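Local coordinates for protein cytokinin riboside 5'-monophosphate phosphoribohydrolase (Corynebacterium glutamicum, PDB 5ZBL) that is a bacterial member of the LOG-like family, built on a Rossmann-type alpha/beta fold and found here as an assembly of two chains, at residues T14-S19 with F110-G115; F70-E75 with E91-M96. One frame throughout, in Å; residues are numbered along the deposited sequence.

Interaction 1: residues T14-S19 with F110-G115; sequences TVFTGS and FIAMPG. With PO4 (phosphate ion), chain G.
The carbonyl oxygen of Pro-114 is gripped from the 14-19 side by two donors. Thr-17 OG1 approaches almost head-on to the C=O, 2.9 Å from Pro-114 O, while Gly-18 N lies in the carbonyl plane on a lone pair of Pro-114 O, 3.1 Å away. Thr-17 can deliver its hydroxyl because OG1 stands anti to its own backbone N (chi1 -169°). The two grips fix the loops just beyond the strand ends, where Gly-18 and Gly-115 bring their backbones close together, with CA atoms 3.6 Å apart.

Upstream, strands 14-16 and 110-112 run parallel. Phe-16 N donates to Ile-111 O at 2.8 Å in a nearly straight bond, flanked by the bonds from Ile-111 N to Thr-14 O and from Met-113 N to Phe-16 O. On one face, the Phe-16 and Phe-110 rings are nearly parallel (22°) but slid so far apart that they barely overlap; CZ of Phe-16 meets CD1 of Phe-110 at 3.7 Å. Thr-14 lies alongside Phe-110 and turns CB and CG2 to CD1 and CE1, while its OG1 bonds to Met-103 O. Helix 117-130 packs on both rings through Val-126. Val-15 and Ile-111 occupy the other face; there Met-113, bent at chi3, lays CG against Val-15 CG1 and brings CE to 3.2 Å from Thr-17 OG1.

Next along the same loop, Ser-19 hydrogen-bonds O1 of a phosphate ion through both N and OG. Gly-118 N and Thr-119 OG1 bind the ion at the start of helix 117-130, marking a site beyond the C-terminal ends of adjacent central strands, the usual place for one in a Rossmann-type fold.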
loop_
_atom_site.group_PDB
_atom_site.type_symbol
_atom_site.label_atom_id
_atom_site.label_comp_id
_atom_site.label_asym_id
_atom_site.label_seq_id
_atom_site.Cartn_x
_atom_site.Cartn_y
_atom_site.Cartn_z
ATOM N N THR A 14 -15.459 -3.999 5.512
ATOM C CA THR A 14 -14.902 -2.943 4.679
ATOM C C THR A 14 -14.264 -3.651 3.524
ATOM O O THR A 14 -13.455 -4.543 3.727
ATOM C CB THR A 14 -13.884 -2.092 5.453
ATOM O OG1 THR A 14 -14.570 -1.394 6.482
ATOM C CG2 THR A 14 -13.215 -1.050 4.574
ATOM N N VAL A 15 -14.649 -3.289 2.323
ATOM C CA VAL A 15 -14.163 -3.993 1.151
ATOM C C VAL A 15 -13.268 -3.140 0.274
ATOM O O VAL A 15 -13.634 -2.031 -0.083
ATOM C CB VAL A 15 -15.300 -4.592 0.333
ATOM C CG1 VAL A 15 -14.748 -5.316 -0.893
ATOM C CG2 VAL A 15 -16.045 -5.597 1.204
ATOM N N PHE A 16 -12.079 -3.644 -0.038
ATOM C CA PHE A 16 -11.178 -2.934 -0.963
ATOM C C PHE A 16 -11.241 -3.671 -2.297
ATOM O O PHE A 16 -11.041 -4.912 -2.319
ATOM C CB PHE A 16 -9.726 -2.974 -0.468
ATOM C CG PHE A 16 -9.525 -2.509 0.950
ATOM C CD1 PHE A 16 -10.151 -1.370 1.435
ATOM C CD2 PHE A 16 -8.617 -3.161 1.778
ATOM C CE1 PHE A 16 -9.939 -0.934 2.739
ATOM C CE2 PHE A 16 -8.372 -2.697 3.080
ATOM C CZ PHE A 16 -9.041 -1.600 3.563
ATOM N N THR A 17 -11.470 -2.947 -3.386
ATOM C CA THR A 17 -11.486 -3.584 -4.687
ATOM C C THR A 17 -11.295 -2.612 -5.851
ATOM O O THR A 17 -11.375 -1.419 -5.709
ATOM C CB THR A 17 -12.792 -4.368 -4.853
ATOM O OG1 THR A 17 -12.738 -5.212 -6.011
ATOM C CG2 THR A 17 -14.004 -3.432 -4.912
ATOM N N GLY A 18 -10.989 -3.145 -7.016
ATOM C CA GLY A 18 -10.698 -2.292 -8.182
ATOM C C GLY A 18 -11.769 -1.340 -8.693
ATOM O O GLY A 18 -12.980 -1.602 -8.590
ATOM N N SER A 19 -11.320 -0.237 -9.280
ATOM C CA SER A 19 -12.230 0.621 -10.071
ATOM C C SER A 19 -12.214 0.179 -11.526
ATOM O O SER A 19 -12.785 0.861 -12.367
ATOM C CB SER A 19 -11.831 2.086 -9.987
ATOM O OG SER A 19 -10.477 2.173 -10.367
ATOM N N PHE A 110 -11.994 -6.606 7.203
ATOM C CA PHE A 110 -11.492 -6.132 5.919
ATOM C C PHE A 110 -11.420 -7.290 4.935
ATOM O O PHE A 110 -10.951 -8.378 5.299
ATOM C CB PHE A 110 -10.104 -5.554 6.102
ATOM C CG PHE A 110 -10.056 -4.361 7.012
ATOM C CD1 PHE A 110 -10.509 -3.123 6.578
ATOM C CD2 PHE A 110 -9.549 -4.469 8.292
ATOM C CE1 PHE A 110 -10.488 -2.025 7.421
ATOM C CE2 PHE A 110 -9.506 -3.364 9.152
ATOM C CZ PHE A 110 -9.998 -2.162 8.720
ATOM N N ILE A 111 -11.894 -7.056 3.708
ATOM C CA ILE A 111 -11.737 -7.977 2.598
ATOM C C ILE A 111 -11.081 -7.213 1.436
ATOM O O ILE A 111 -11.490 -6.110 1.074
ATOM C CB ILE A 111 -13.077 -8.503 2.124
ATOM C CG1 ILE A 111 -13.778 -9.281 3.251
ATOM C CG2 ILE A 111 -12.942 -9.480 0.957
ATOM C CD1 ILE A 111 -15.228 -9.617 2.892
ATOM N N ALA A 112 -10.047 -7.820 0.858
ATOM C CA ALA A 112 -9.430 -7.282 -0.319
ATOM C C ALA A 112 -9.776 -8.258 -1.455
ATOM O O ALA A 112 -9.461 -9.466 -1.376
ATOM C CB ALA A 112 -7.926 -7.100 -0.130
ATOM N N MET A 113 -10.491 -7.717 -2.442
ATOM C CA MET A 113 -10.846 -8.423 -3.645
ATOM C C MET A 113 -9.839 -8.002 -4.710
ATOM O O MET A 113 -9.086 -7.060 -4.524
ATOM C CB MET A 113 -12.257 -8.033 -4.081
ATOM C CG MET A 113 -13.353 -8.213 -3.023
ATOM S SD MET A 113 -15.026 -8.401 -3.722
ATOM C CE MET A 113 -15.092 -7.083 -4.921
ATOM N N PRO A 114 -9.859 -8.668 -5.866
ATOM C CA PRO A 114 -9.006 -8.196 -6.936
ATOM C C PRO A 114 -9.143 -6.700 -7.193
ATOM O O PRO A 114 -10.222 -6.120 -7.039
ATOM C CB PRO A 114 -9.516 -8.970 -8.143
ATOM C CG PRO A 114 -9.952 -10.272 -7.531
ATOM C CD PRO A 114 -10.605 -9.878 -6.251
ATOM N N GLY A 115 -8.032 -6.096 -7.578
ATOM C CA GLY A 115 -7.986 -4.681 -7.873
ATOM C C GLY A 115 -6.574 -4.302 -8.181
ATOM O O GLY A 115 -5.695 -5.151 -8.245
HETATM P P PO4 G . -7.615 0.610 -7.740
HETATM O O1 PO4 G . -8.276 0.288 -9.049
HETATM O O2 PO4 G . -8.401 1.711 -7.059
HETATM O O3 PO4 G . -7.644 -0.606 -6.846
HETATM O O4 PO4 G . -6.223 1.054 -8.033
#

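Interaction 2: residues F70-E75 with E91-M96; sequences FGVITE and EIVPDM. With SO4 (sulfate ion), chain H.
A beta-alpha-beta unit brings these segments together: strand 69-74 passes through helix 75-79 and returns as the parallel strand 89-93, the outermost on this side of the sheet within the chain. The short strand segments run parallel with their directions 27° apart and are joined by alternating backbone bonds. Glu-91 N reaches Gly-71 O at 2.8 Å, with the donor tilted 33° from the carbonyl plane. Glu-91 O in turn accepts from Ile-73 N, and Val-93 N closes on Ile-73 O. The register ends with a weak bond from Glu-75 N to Val-93 O.

On one face, Ile-73 and Ile-92 lie side by side and point the same way, CG2 of Ile-73 meeting CG1 of Ile-92 at 4.0 Å. The other branch of Ile-92, its CG2, stands anti to the backbone N and reaches past the strand end to lie 3.7 Å from Glu-75 N; Met-78 of helix 75-79 packs on both isoleucines. The opposite face carries Val-72, Glu-91 and Val-93 under helix 96-106. Glu-91 leaves its aliphatic CB and CG near Gly-71 O and extends its carboxylate to a salt bridge with Arg-102.

Both segments run into helix starts. Thr-74, with OG1 set between its backbone N and carbonyl carbon (chi1 62°), is an N-cap whose OG1 accepts from Leu-77 N; Asp-95 caps the next helix through OD1 and Ile-98 N. The Thr-74 methyl is thereby turned to the other helix start, with CG2 3.5 Å from Asp-95 C and 3.9 Å from Met-96 SD. At this helix N-terminus, whose dipole would favour an anion, Met-96 N donates an almost straight 3.0 Å bond to sulfate O4.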
loop_
_atom_site.group_PDB
_atom_site.type_symbol
_atom_site.label_atom_id
_atom_site.label_comp_id
_atom_site.label_asym_id
_atom_site.label_seq_id
_atom_site.Cartn_x
_atom_site.Cartn_y
_atom_site.Cartn_z
ATOM N N PHE A 70 -22.513 1.281 2.730
ATOM C CA PHE A 70 -21.950 2.586 3.127
ATOM C C PHE A 70 -20.672 2.943 2.394
ATOM O O PHE A 70 -19.692 2.205 2.403
ATOM C CB PHE A 70 -21.713 2.600 4.629
ATOM C CG PHE A 70 -22.962 2.333 5.397
ATOM C CD1 PHE A 70 -23.843 3.378 5.701
ATOM C CD2 PHE A 70 -23.297 1.047 5.779
ATOM C CE1 PHE A 70 -25.019 3.145 6.406
ATOM C CE2 PHE A 70 -24.475 0.811 6.491
ATOM C CZ PHE A 70 -25.331 1.864 6.796
ATOM N N GLY A 71 -20.690 4.098 1.763
ATOM C CA GLY A 71 -19.532 4.608 1.019
ATOM C C GLY A 71 -18.855 5.739 1.779
ATOM O O GLY A 71 -19.520 6.500 2.478
ATOM N N VAL A 72 -17.535 5.835 1.615
ATOM C CA VAL A 72 -16.683 6.890 2.170
ATOM C C VAL A 72 -15.769 7.380 1.017
ATOM O O VAL A 72 -14.945 6.636 0.494
ATOM C CB VAL A 72 -15.863 6.405 3.393
ATOM C CG1 VAL A 72 -15.154 7.564 4.090
ATOM C CG2 VAL A 72 -16.772 5.725 4.390
ATOM N N ILE A 73 -15.955 8.647 0.646
ATOM C CA ILE A 73 -15.317 9.275 -0.482
ATOM C C ILE A 73 -14.828 10.649 -0.055
ATOM O O ILE A 73 -15.195 11.127 1.004
ATOM C CB ILE A 73 -16.338 9.344 -1.633
ATOM C CG1 ILE A 73 -15.644 9.581 -2.971
ATOM C CG2 ILE A 73 -17.412 10.399 -1.372
ATOM C CD1 ILE A 73 -16.523 9.217 -4.152
ATOM N N THR A 74 -13.964 11.276 -0.852
ATOM C CA THR A 74 -13.443 12.643 -0.566
ATOM C C THR A 74 -14.093 13.648 -1.469
ATOM O O THR A 74 -14.621 13.268 -2.515
ATOM C CB THR A 74 -11.955 12.743 -0.859
ATOM O OG1 THR A 74 -11.741 12.499 -2.262
ATOM C CG2 THR A 74 -11.157 11.719 -0.045
ATOM N N GLU A 75 -14.032 14.932 -1.089
ATOM C CA GLU A 75 -14.473 16.023 -1.982
ATOM C C GLU A 75 -13.807 15.950 -3.347
ATOM O O GLU A 75 -14.498 16.082 -4.355
ATOM C CB GLU A 75 -14.246 17.429 -1.376
ATOM C CG GLU A 75 -15.518 18.127 -0.934
ATOM C CD GLU A 75 -16.439 18.479 -2.077
ATOM O OE1 GLU A 75 -16.201 19.489 -2.765
ATOM O OE2 GLU A 75 -17.416 17.746 -2.278
ATOM N N GLU A 91 -20.661 9.058 2.717
ATOM C CA GLU A 91 -19.944 10.038 3.544
ATOM C C GLU A 91 -18.824 10.711 2.725
ATOM O O GLU A 91 -17.926 10.013 2.244
ATOM C CB GLU A 91 -19.336 9.370 4.770
ATOM C CG GLU A 91 -20.353 8.556 5.531
ATOM C CD GLU A 91 -19.923 8.183 6.944
ATOM O OE1 GLU A 91 -18.863 8.639 7.413
ATOM O OE2 GLU A 91 -20.668 7.419 7.606
ATOM N N ILE A 92 -18.907 12.036 2.589
ATOM C CA ILE A 92 -17.861 12.899 2.006
ATOM C C ILE A 92 -16.983 13.505 3.092
ATOM O O ILE A 92 -17.476 14.240 3.977
ATOM C CB ILE A 92 -18.464 14.025 1.157
ATOM C CG1 ILE A 92 -19.453 13.426 0.146
ATOM C CG2 ILE A 92 -17.388 14.773 0.361
ATOM C CD1 ILE A 92 -20.197 14.492 -0.622
ATOM N N VAL A 93 -15.686 13.206 3.035
ATOM C CA VAL A 93 -14.728 13.689 4.074
ATOM C C VAL A 93 -13.665 14.545 3.402
ATOM O O VAL A 93 -13.587 14.531 2.175
ATOM C CB VAL A 93 -14.155 12.545 4.944
ATOM C CG1 VAL A 93 -15.309 11.847 5.647
ATOM C CG2 VAL A 93 -13.360 11.532 4.124
ATOM N N PRO A 94 -12.933 15.377 4.173
ATOM C CA PRO A 94 -12.068 16.386 3.557
ATOM C C PRO A 94 -10.917 15.843 2.724
ATOM O O PRO A 94 -10.584 16.455 1.751
ATOM C CB PRO A 94 -11.486 17.127 4.761
ATOM C CG PRO A 94 -12.506 16.983 5.804
ATOM C CD PRO A 94 -13.001 15.589 5.623
ATOM N N ASP A 95 -10.304 14.728 3.144
ATOM C CA ASP A 95 -9.130 14.138 2.456
ATOM C C ASP A 95 -9.056 12.635 2.554
ATOM O O ASP A 95 -9.845 12.000 3.265
ATOM C CB ASP A 95 -7.835 14.785 2.946
ATOM C CG ASP A 95 -7.606 14.599 4.397
ATOM O OD1 ASP A 95 -7.592 13.427 4.835
ATOM O OD2 ASP A 95 -7.431 15.615 5.110
ATOM N N MET A 96 -8.102 12.081 1.818
ATOM C CA MET A 96 -7.898 10.651 1.680
ATOM C C MET A 96 -7.456 9.985 2.953
ATOM O O MET A 96 -7.797 8.841 3.190
ATOM C CB MET A 96 -6.893 10.339 0.566
ATOM C CG MET A 96 -7.312 9.170 -0.321
ATOM S SD MET A 96 -8.291 9.693 -1.755
ATOM C CE MET A 96 -7.054 10.511 -2.780
HETATM S S SO4 H . -6.810 14.508 -1.036
HETATM O O1 SO4 H . -6.154 13.984 -2.266
HETATM O O2 SO4 H . -6.491 15.954 -0.964
HETATM O O3 SO4 H . -8.275 14.276 -1.140
HETATM O O4 SO4 H . -6.276 13.838 0.183
#

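How the interactions relate
Both contacts join neighbouring strands of one seven-stranded parallel sheet, but at different places across it. Interaction 1 pairs two central strands near the centre of the folded chain, whereas interaction 2 pairs an outermost strand with its neighbour; strand 44-47 lies between the two pairs. Their centres are about 17 Å apart and their nearest atoms about 7 Å, without touching. Along the chain, 70-75 and 91-96 fall inside the loop closed between 14-19 and 110-115, so one half of the sheet is built before the chain returns to its centre. Helix 96-106 then leads from strand 89-93 back to strand 110-112, and its Met-103 meets both Thr-14 and Val-72, linking the two contacts.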